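Local structure of extracellular solute-binding protein family 5 (Brucella melitensis, 4ONY) at residues 106-109 and 110-114; 333-337 and 338-342. The protein probably binds peptides or related solutes in the periplasm and delivers them to an ABC transporter for uptake. All coordinates share one frame; numbering follows the deposited sequence.

Interaction 1: 106-109 and 110-114; sequences VAID and PERKW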
ATOM      1  N   VAL A 106      20.148  -4.809  17.951  1.00 19.91           N
ATOM      2  CA  VAL A 106      20.618  -4.248  16.722  1.00 19.91           C
ATOM      3  C   VAL A 106      21.584  -3.125  17.034  1.00 20.86           C
ATOM      4  O   VAL A 106      21.382  -2.364  17.979  1.00 21.21           O
ATOM      5  CB  VAL A 106      19.454  -3.750  15.844  1.00 19.38           C
ATOM      6  CG1 VAL A 106      18.701  -2.583  16.463  1.00 19.33           C
ATOM      7  CG2 VAL A 106      19.959  -3.347  14.482  1.00 19.77           C
ATOM      8  N   ALA A 107      22.667  -3.061  16.280  1.00 21.31           N
ATOM      9  CA  ALA A 107      23.564  -1.898  16.279  1.00 22.91           C
ATOM     10  C   ALA A 107      23.764  -1.467  14.838  1.00 23.50           C
ATOM     11  O   ALA A 107      23.682  -2.283  13.913  1.00 23.04           O
ATOM     12  CB  ALA A 107      24.892  -2.251  16.934  1.00 23.60           C
ATOM     13  N   ILE A 108      23.947  -0.172  14.621  1.00 24.91           N
ATOM     14  CA  ILE A 108      23.976   0.349  13.262  1.00 24.95           C
ATOM     15  C   ILE A 108      24.874   1.587  13.156  1.00 26.45           C
ATOM     16  O   ILE A 108      24.941   2.385  14.076  1.00 27.11           O
ATOM     17  CB  ILE A 108      22.553   0.661  12.751  1.00 24.67           C
ATOM     18  CG1 ILE A 108      22.570   0.934  11.238  1.00 24.42           C
ATOM     19  CG2 ILE A 108      21.926   1.836  13.492  1.00 24.47           C
ATOM     20  CD1 ILE A 108      21.185   0.959  10.616  1.00 23.53           C
ATOM     21  N   ASP A 109      25.557   1.718  12.034  1.00 26.07           N
ATOM     22  CA  ASP A 109      26.367   2.885  11.690  1.00 27.64           C
ATOM     23  C   ASP A 109      25.480   4.124  11.535  1.00 27.27           C
ATOM     24  O   ASP A 109      24.472   4.063  10.844  1.00 26.44           O
ATOM     25  CB  ASP A 109      27.059   2.567  10.354  1.00 28.69           C
ATOM     26  CG  ASP A 109      28.013   3.647   9.910  1.00 30.32           C
ATOM     27  OD1 ASP A 109      28.795   4.151  10.739  1.00 34.09           O
ATOM     28  OD2 ASP A 109      27.932   4.059   8.739  1.00 30.82           O
ATOM     29  N   PRO A 110      25.853   5.257  12.138  1.00 28.26           N
ATOM     30  CA  PRO A 110      25.092   6.508  11.860  1.00 28.47           C
ATOM     31  C   PRO A 110      24.904   6.782  10.370  1.00 26.88           C
ATOM     32  O   PRO A 110      23.856   7.209   9.957  1.00 26.60           O
ATOM     33  CB  PRO A 110      25.969   7.608  12.507  1.00 28.96           C
ATOM     34  CG  PRO A 110      26.755   6.899  13.559  1.00 29.37           C
ATOM     35  CD  PRO A 110      26.985   5.502  13.057  1.00 29.72           C
ATOM     36  N   GLU A 111      25.939   6.520   9.570  1.00 28.21           N
ATOM     37  CA  GLU A 111      25.863   6.706   8.119  1.00 27.47           C
ATOM     38  C   GLU A 111      25.303   5.485   7.398  1.00 25.91           C
ATOM     39  O   GLU A 111      25.288   5.456   6.191  1.00 25.50           O
ATOM     40  CB  GLU A 111      27.231   7.114   7.558  1.00 29.48           C
ATOM     41  CG  GLU A 111      27.648   8.553   7.925  1.00 31.02           C
ATOM     42  CD  GLU A 111      26.615   9.603   7.490  1.00 32.27           C
ATOM     43  OE1 GLU A 111      26.299   9.717   6.293  1.00 32.44           O
ATOM     44  OE2 GLU A 111      26.077  10.316   8.352  1.00 33.44           O
ATOM     45  N   ARG A 112      24.888   4.457   8.143  1.00 24.91           N
ATOM     46  CA  ARG A 112      24.263   3.252   7.583  1.00 23.62           C
ATOM     47  C   ARG A 112      25.098   2.464   6.562  1.00 24.63           C
ATOM     48  O   ARG A 112      24.562   1.881   5.642  1.00 22.95           O
ATOM     49  CB  ARG A 112      22.883   3.568   7.045  1.00 22.32           C
ATOM     50  CG  ARG A 112      21.963   3.942   8.210  1.00 21.72           C
ATOM     51  CD  ARG A 112      20.487   3.913   7.863  1.00 19.88           C
ATOM     52  NE  ARG A 112      19.717   4.334   9.004  1.00 19.61           N
ATOM     53  CZ  ARG A 112      18.427   4.669   8.984  1.00 18.91           C
ATOM     54  NH1 ARG A 112      17.716   4.649   7.861  1.00 18.51           N
ATOM     55  NH2 ARG A 112      17.853   5.082  10.083  1.00 18.69           N
ATOM     56  N   LYS A 113      26.412   2.405   6.783  1.00 26.34           N
ATOM     57  CA  LYS A 113      27.299   1.571   5.973  1.00 27.29           C
ATOM     58  C   LYS A 113      27.397   0.142   6.490  1.00 25.80           C
ATOM     59  O   LYS A 113      27.888  -0.745   5.773  1.00 25.55           O
ATOM     60  CB  LYS A 113      28.684   2.216   5.950  1.00 32.09           C
ATOM     61  CG  LYS A 113      28.864   3.339   4.907  1.00 35.19           C
ATOM     62  CD  LYS A 113      29.523   4.629   5.445  1.00 37.48           C
ATOM     63  CE  LYS A 113      30.774   4.437   6.341  1.00 39.72           C
ATOM     64  NZ  LYS A 113      30.662   5.119   7.689  1.00 37.89           N
ATOM     65  N   TRP A 114      26.942  -0.104   7.712  1.00 23.75           N
ATOM     66  CA  TRP A 114      26.826  -1.482   8.245  1.00 23.64           C
ATOM     67  C   TRP A 114      25.705  -1.570   9.252  1.00 22.57           C
ATOM     68  O   TRP A 114      25.290  -0.540   9.802  1.00 22.71           O
ATOM     69  CB  TRP A 114      28.146  -1.974   8.914  1.00 24.05           C
ATOM     70  CG  TRP A 114      28.621  -1.106  10.031  1.00 24.78           C
ATOM     71  CD1 TRP A 114      29.533  -0.108   9.948  1.00 25.54           C
ATOM     72  CD2 TRP A 114      28.187  -1.139  11.400  1.00 26.36           C
ATOM     73  NE1 TRP A 114      29.706   0.487  11.170  1.00 26.45           N
ATOM     74  CE2 TRP A 114      28.900  -0.126  12.085  1.00 26.64           C
ATOM     75  CE3 TRP A 114      27.263  -1.915  12.112  1.00 26.50           C
ATOM     76  CZ2 TRP A 114      28.697   0.153  13.438  1.00 27.50           C
ATOM     77  CZ3 TRP A 114      27.095  -1.670  13.482  1.00 26.54           C
ATOM     78  CH2 TRP A 114      27.803  -0.637  14.127  1.00 26.88           C
TER
HETATM   79  O   HOH W   1      21.721   4.988  11.103  1.00 32.07           O
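Asp109 holds the two residues that follow its turn, Lys113 and Trp114, through both backbone and side chain. The chain reverses through a type I beta turn from Asp109 to Arg112, joining the antiparallel strands 97-108 and 114-119 as a beta hairpin. Two backbone bonds close it: Arg112 N to Asp109 O, 2.8 Å, and an almost straight one from Asp109 N to Trp114 O, 3.2 Å. With CG anti to the backbone N (chi1 -176°), the Asp109 carboxylate reaches over the turn. Asp109 OD2 receives Lys113 N on its anti lone pair at 3.0 Å, while the bent Lys113 chain brings NZ round to the syn side of OD2 for a salt bridge of 3.1 Å. Asp109 CB sits over the five-membered ring of Trp114, 3.6 Å from its centroid, a CH-pi contact; Arg170 makes a cation-pi contact with the same indole. On Ile108, CD1 touches Arg112 CG at 3.9 Å. A water links Asp109 O to Arg112 NE, and the guanidinium goes on to the carbonyls of Arg179 and Met21. A backbone N-H and an ammonium on one oxygen limit how far the carboxylate can turn, and the ammonium would probably favour ionised Asp109.

Interaction 2: 333-337 and 338-342; sequences LLFDF and EWANS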
ATOM      1  N   LEU A 333     -11.884  20.438 -13.242  1.00 15.57           N
ATOM      2  CA  LEU A 333     -12.949  21.084 -12.470  1.00 15.71           C
ATOM      3  C   LEU A 333     -14.319  20.496 -12.819  1.00 15.66           C
ATOM      4  O   LEU A 333     -15.272  20.648 -12.046  1.00 16.63           O
ATOM      5  CB  LEU A 333     -12.964  22.596 -12.769  1.00 15.77           C
ATOM      6  CG  LEU A 333     -11.733  23.379 -12.387  1.00 15.77           C
ATOM      7  CD1 LEU A 333     -11.799  24.774 -13.004  1.00 15.55           C
ATOM      8  CD2 LEU A 333     -11.548  23.442 -10.881  1.00 15.84           C
ATOM      9  N   LEU A 334     -14.424  19.824 -13.974  1.00 14.93           N
ATOM     10  CA  LEU A 334     -15.726  19.412 -14.482  1.00 15.27           C
ATOM     11  C   LEU A 334     -16.270  18.081 -13.939  1.00 15.30           C
ATOM     12  O   LEU A 334     -17.477  17.790 -14.094  1.00 14.82           O
ATOM     13  CB  LEU A 334     -15.699  19.374 -15.997  1.00 15.38           C
ATOM     14  CG  LEU A 334     -15.411  20.719 -16.631  1.00 15.49           C
ATOM     15  CD1 LEU A 334     -15.257  20.539 -18.104  1.00 16.05           C
ATOM     16  CD2 LEU A 334     -16.552  21.700 -16.353  1.00 16.16           C
ATOM     17  N   PHE A 335     -15.417  17.278 -13.298  1.00 14.72           N
ATOM     18  CA  PHE A 335     -15.899  16.074 -12.686  1.00 15.08           C
ATOM     19  C   PHE A 335     -16.822  16.405 -11.478  1.00 15.31           C
ATOM     20  O   PHE A 335     -16.423  17.153 -10.575  1.00 15.35           O
ATOM     21  CB  PHE A 335     -14.794  15.165 -12.246  1.00 15.96           C
ATOM     22  CG  PHE A 335     -15.325  13.920 -11.554  1.00 17.25           C
ATOM     23  CD1 PHE A 335     -16.030  12.981 -12.273  1.00 17.36           C
ATOM     24  CD2 PHE A 335     -15.161  13.739 -10.184  1.00 17.51           C
ATOM     25  CE1 PHE A 335     -16.567  11.878 -11.655  1.00 18.41           C
ATOM     26  CE2 PHE A 335     -15.686  12.629  -9.568  1.00 17.99           C
ATOM     27  CZ  PHE A 335     -16.393  11.707 -10.298  1.00 18.59           C
ATOM     28  N   ASP A 336     -18.061  15.908 -11.511  1.00 14.32           N
ATOM     29  CA  ASP A 336     -19.041  16.171 -10.443  1.00 14.62           C
ATOM     30  C   ASP A 336     -19.075  15.005  -9.485  1.00 14.66           C
ATOM     31  O   ASP A 336     -19.824  14.053  -9.668  1.00 14.49           O
ATOM     32  CB  ASP A 336     -20.427  16.481 -11.015  1.00 14.78           C
ATOM     33  CG  ASP A 336     -21.396  16.964  -9.957  1.00 15.63           C
ATOM     34  OD1 ASP A 336     -21.154  16.713  -8.749  1.00 14.95           O
ATOM     35  OD2 ASP A 336     -22.419  17.585 -10.351  1.00 15.70           O
ATOM     36  N   PHE A 337     -18.227  15.079  -8.457  1.00 14.48           N
ATOM     37  CA  PHE A 337     -18.155  14.010  -7.507  1.00 14.88           C
ATOM     38  C   PHE A 337     -19.449  13.877  -6.703  1.00 15.80           C
ATOM     39  O   PHE A 337     -19.877  12.759  -6.384  1.00 16.12           O
ATOM     40  CB  PHE A 337     -16.994  14.147  -6.524  1.00 15.00           C
ATOM     41  CG  PHE A 337     -17.059  13.144  -5.400  1.00 15.14           C
ATOM     42  CD1 PHE A 337     -16.957  11.792  -5.667  1.00 15.51           C
ATOM     43  CD2 PHE A 337     -17.257  13.540  -4.095  1.00 15.94           C
ATOM     44  CE1 PHE A 337     -17.058  10.842  -4.641  1.00 15.72           C
ATOM     45  CE2 PHE A 337     -17.328  12.601  -3.052  1.00 16.41           C
ATOM     46  CZ  PHE A 337     -17.219  11.249  -3.328  1.00 15.95           C
ATOM     47  N   GLU A 338     -20.037  14.998  -6.326  1.00 16.03           N
ATOM     48  CA  GLU A 338     -21.181  14.954  -5.428  1.00 16.71           C
ATOM     49  C   GLU A 338     -22.372  14.281  -6.110  1.00 16.86           C
ATOM     50  O   GLU A 338     -23.070  13.469  -5.494  1.00 16.19           O
ATOM     51  CB  GLU A 338     -21.535  16.335  -4.886  1.00 17.59           C
ATOM     52  CG  GLU A 338     -20.550  16.887  -3.852  1.00 17.78           C
ATOM     53  CD  GLU A 338     -19.172  17.166  -4.420  1.00 17.48           C
ATOM     54  OE1 GLU A 338     -19.086  17.755  -5.523  1.00 16.98           O
ATOM     55  OE2 GLU A 338     -18.145  16.794  -3.757  1.00 17.42           O
ATOM     56  N   TRP A 339     -22.559  14.541  -7.391  1.00 17.17           N
ATOM     57  CA  TRP A 339     -23.564  13.796  -8.133  1.00 17.80           C
ATOM     58  C   TRP A 339     -23.267  12.294  -8.132  1.00 17.95           C
ATOM     59  O   TRP A 339     -24.162  11.458  -7.892  1.00 17.99           O
ATOM     60  CB  TRP A 339     -23.696  14.288  -9.578  1.00 18.12           C
ATOM     61  CG  TRP A 339     -24.828  13.577 -10.301  1.00 18.30           C
ATOM     62  CD1 TRP A 339     -26.151  13.971 -10.336  1.00 19.23           C
ATOM     63  CD2 TRP A 339     -24.760  12.339 -11.031  1.00 18.44           C
ATOM     64  NE1 TRP A 339     -26.904  13.053 -11.043  1.00 19.41           N
ATOM     65  CE2 TRP A 339     -26.084  12.043 -11.484  1.00 19.54           C
ATOM     66  CE3 TRP A 339     -23.733  11.440 -11.328  1.00 18.49           C
ATOM     67  CZ2 TRP A 339     -26.391  10.867 -12.211  1.00 19.66           C
ATOM     68  CZ3 TRP A 339     -24.034  10.264 -12.061  1.00 18.49           C
ATOM     69  CH2 TRP A 339     -25.351  10.003 -12.496  1.00 19.03           C
ATOM     70  N   ALA A 340     -22.021  11.927  -8.436  1.00 17.72           N
ATOM     71  CA  ALA A 340     -21.653  10.533  -8.567  1.00 17.44           C
ATOM     72  C   ALA A 340     -21.813   9.808  -7.230  1.00 18.44           C
ATOM     73  O   ALA A 340     -22.318   8.661  -7.153  1.00 18.55           O
ATOM     74  CB  ALA A 340     -20.229  10.406  -9.075  1.00 17.12           C
ATOM     75  N   ASN A 341     -21.406  10.470  -6.157  1.00 18.47           N
ATOM     76  CA  ASN A 341     -21.440   9.806  -4.871  1.00 18.90           C
ATOM     77  C   ASN A 341     -22.901   9.486  -4.551  1.00 20.51           C
ATOM     78  O   ASN A 341     -23.279   8.364  -4.142  1.00 20.79           O
ATOM     79  CB  ASN A 341     -20.812  10.701  -3.793  1.00 18.90           C
ATOM     80  CG  ASN A 341     -20.353   9.918  -2.551  1.00 18.62           C
ATOM     81  OD1 ASN A 341     -20.210   8.706  -2.582  1.00 18.82           O
ATOM     82  ND2 ASN A 341     -20.167  10.624  -1.452  1.00 18.45           N
ATOM     83  N   SER A 342     -23.730  10.492  -4.733  1.00 21.28           N
ATOM     84  CA  SER A 342     -25.118  10.403  -4.348  1.00 23.86           C
ATOM     85  C   SER A 342     -25.879   9.375  -5.182  1.00 24.20           C
ATOM     86  O   SER A 342     -26.634   8.570  -4.643  1.00 26.80           O
ATOM     87  CB  SER A 342     -25.769  11.785  -4.487  1.00 24.25           C
ATOM     88  OG  SER A 342     -27.113  11.661  -4.108  1.00 27.36           O
TER
HETATM   89  O   HOH W   2     -17.221  17.780  -7.600  1.00 17.36           O
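Asp336 caps the helix 337-344 from the N-cap position, its OD1 accepting the amide of Trp339. The bond from Trp339 N to Asp336 OD1 is 2.9 Å long and nearly straight, at 173°, yet the N-H arrives from above the carboxylate plane. A chi1 of -171°, which sets CG opposite the backbone N, swings the carboxylate forward over the first turn, Asp336 CG meeting Trp339 CB at 3.5 Å. Thr397 OG1 also bonds to OD1, so the cap is held from outside as well. Backbone bonds of the helix follow, Ala340 N to Asp336 O at 3.3 Å and Asn341 N to Phe337 O at 2.8 Å. A water accepts from Phe337 N and also bonds to Glu338 OE1, which Thr397 N meets too; Thr397 thus serves two acidic side chains at the helix start. Among the apolar contacts, Phe335 CZ touches Ala340 CB at 4.2 Å, and the Phe335 side chain also touches Ile448 of helix 443-458. The Asn341 amide, its OD1 bonded to Tyr349 N, is tilted 23° from the Phe337 ring. Asn341 CB lies over the ring face in a CH-pi contact, while Glu338 OE2 comes in at the ring edge, 3.4 Å from Phe337 CD2.

In the fold
Each contact is local, between residues that follow directly on one another, and the two come in series along the chain, neither nesting nor crossing. Interaction 1 comes first, closing the short turn between strands 97-108 and 114-119 in the antiparallel sheet; through Arg179 and Arg535 it also meets the chain beyond the sheet. More than two hundred residues later, interaction 2 joins the linker after helix 325-333 to the start of helix 337-344, beside helix 443-458 and the segment around Thr397. The centres of interactions 1 and 2 are about 50 Å apart, on opposite sides of the chain's centre. The nearest atoms of interactions 1 and 2 are about 37 Å apart.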